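Local coordinates for hypothetical protein (Geobacillus stearothermophilus, PDB 1U84) that is of unknown function but folds as a small all-helical protein of the DUF1871 family, at residues Cys71-Leu74 against Ala75-Leu79. Numbering follows the deposited sequence.
Sequences CLKL and ARRLL
Two successive turns in the middle of the amphipathic C-terminal helix 68-85 meet here through i to i+4 pairs: Leu72 with Arg76, Lys73 with Arg77 and Leu74 with Leu78. Regular alpha-helical hydrogen bonds join the turns, from Ala75 N to Cys71 O (2.9 Å), Arg76 N to Leu72 O, Arg77 N to Lys73 O and Leu78 N to Leu74 O (3.0 Å). Leu72 turns its CG anti to the backbone N (chi1 -174°), which brings CD2 over one face of the Arg76 guanidinium, 3.9 Å from CZ and displaced toward the rim of the group. Arg76 CG also lies 3.4 Å from Leu72 O. An alanine in place of Leu72 has no CD2 to lie over the Arg76 guanidinium, which would probably be freer to swing away from that face. Arg77 behaves differently: a bend at chi2 (-46°) folds it back along Lys73, so that NH1 comes 2.7 Å from Lys73 O and 3.7 Å from Lys73 CB. The side chains of Lys73 and Arg77 lie side by side, pointing the same way, with Lys73 NZ and Arg77 NH2 5.8 Å apart. On the buried side, Leu74 CD1 packs 3.9 Å from Leu78 CG. Leu74 also touches Trp20 and Ile54, while Leu78 reaches Leu13, Ile17, Val37 and Val41, joining this apolar face to the other three helices. Aliphatic carbons thus meet within the core, whereas the basic groups keep to the exposed side, where solvent is likely to weaken any repulsion between Lys73 and Arg77.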
loop_
_atom_site.group_PDB
_atom_site.type_symbol
_atom_site.label_atom_id
_atom_site.label_comp_id
_atom_site.label_asym_id
_atom_site.label_seq_id
_atom_site.Cartn_x
_atom_site.Cartn_y
_atom_site.Cartn_z
ATOM N N CYS A 71 -1.872 -5.859 6.538
ATOM C CA CYS A 71 -1.381 -4.499 6.207
ATOM C C CYS A 71 0.128 -4.365 6.446
ATOM O O CYS A 71 0.834 -3.776 5.625
ATOM C CB CYS A 71 -2.138 -3.456 6.996
ATOM S SG CYS A 71 -3.933 -3.500 6.608
ATOM N N LEU A 72 0.611 -4.901 7.570
ATOM C CA LEU A 72 2.031 -4.765 7.916
ATOM C C LEU A 72 2.966 -5.460 6.919
ATOM O O LEU A 72 4.009 -4.895 6.596
ATOM C CB LEU A 72 2.279 -5.257 9.352
ATOM C CG LEU A 72 3.666 -5.049 9.929
ATOM C CD1 LEU A 72 4.032 -3.577 10.005
ATOM C CD2 LEU A 72 3.668 -5.685 11.306
ATOM N N LYS A 73 2.608 -6.657 6.418
ATOM C CA LYS A 73 3.428 -7.314 5.399
ATOM C C LYS A 73 3.533 -6.442 4.161
ATOM O O LYS A 73 4.622 -6.250 3.611
ATOM C CB LYS A 73 2.911 -8.714 5.034
ATOM C CG LYS A 73 3.300 -9.779 6.023
ATOM C CD LYS A 73 2.676 -11.118 5.604
ATOM C CE LYS A 73 2.841 -12.158 6.719
ATOM N NZ LYS A 73 2.310 -13.476 6.226
ATOM N N LEU A 74 2.406 -5.882 3.727
ATOM C CA LEU A 74 2.450 -5.017 2.576
ATOM C C LEU A 74 3.341 -3.807 2.856
ATOM O O LEU A 74 4.182 -3.465 2.044
ATOM C CB LEU A 74 1.044 -4.594 2.133
ATOM C CG LEU A 74 1.097 -3.579 0.979
ATOM C CD1 LEU A 74 1.675 -4.137 -0.305
ATOM C CD2 LEU A 74 -0.293 -3.028 0.718
ATOM N N ALA A 75 3.129 -3.158 3.996
ATOM C CA ALA A 75 3.942 -1.977 4.314
ATOM C C ALA A 75 5.428 -2.308 4.281
ATOM O O ALA A 75 6.222 -1.532 3.789
ATOM C CB ALA A 75 3.562 -1.448 5.686
ATOM N N ARG A 76 5.814 -3.438 4.881
ATOM C CA ARG A 76 7.227 -3.848 4.856
ATOM C C ARG A 76 7.757 -4.025 3.443
ATOM O O ARG A 76 8.850 -3.573 3.128
ATOM C CB ARG A 76 7.446 -5.128 5.685
ATOM C CG ARG A 76 7.352 -4.820 7.157
ATOM C CD ARG A 76 7.503 -6.025 8.086
ATOM N NE ARG A 76 7.670 -5.546 9.462
ATOM C CZ ARG A 76 7.460 -6.275 10.565
ATOM N NH1 ARG A 76 7.023 -7.542 10.496
ATOM N NH2 ARG A 76 7.679 -5.722 11.759
ATOM N N ARG A 77 6.950 -4.638 2.585
ATOM C CA ARG A 77 7.375 -4.872 1.196
ATOM C C ARG A 77 7.580 -3.551 0.446
ATOM O O ARG A 77 8.579 -3.355 -0.276
ATOM C CB ARG A 77 6.399 -5.767 0.443
ATOM C CG ARG A 77 6.185 -7.192 1.004
ATOM C CD ARG A 77 7.496 -7.918 1.370
ATOM N NE ARG A 77 7.276 -9.177 2.099
ATOM C CZ ARG A 77 6.782 -9.274 3.338
ATOM N NH1 ARG A 77 6.423 -8.203 4.014
ATOM N NH2 ARG A 77 6.638 -10.470 3.903
ATOM N N LEU A 78 6.662 -2.609 0.667
ATOM C CA LEU A 78 6.740 -1.330 -0.021
ATOM C C LEU A 78 7.946 -0.523 0.439
ATOM O O LEU A 78 8.624 0.083 -0.360
ATOM C CB LEU A 78 5.470 -0.497 0.203
ATOM C CG LEU A 78 4.162 -1.100 -0.340
ATOM C CD1 LEU A 78 3.000 -0.179 0.041
ATOM C CD2 LEU A 78 4.175 -1.304 -1.878
ATOM N N LEU A 79 8.185 -0.522 1.741
ATOM C CA LEU A 79 9.322 0.227 2.265
ATOM C C LEU A 79 10.641 -0.439 1.881
ATOM O O LEU A 79 11.641 0.268 1.668
ATOM C CB LEU A 79 9.218 0.375 3.789
ATOM C CG LEU A 79 8.131 1.365 4.233
ATOM C CD1 LEU A 79 7.855 1.330 5.746
ATOM C CD2 LEU A 79 8.449 2.786 3.792
#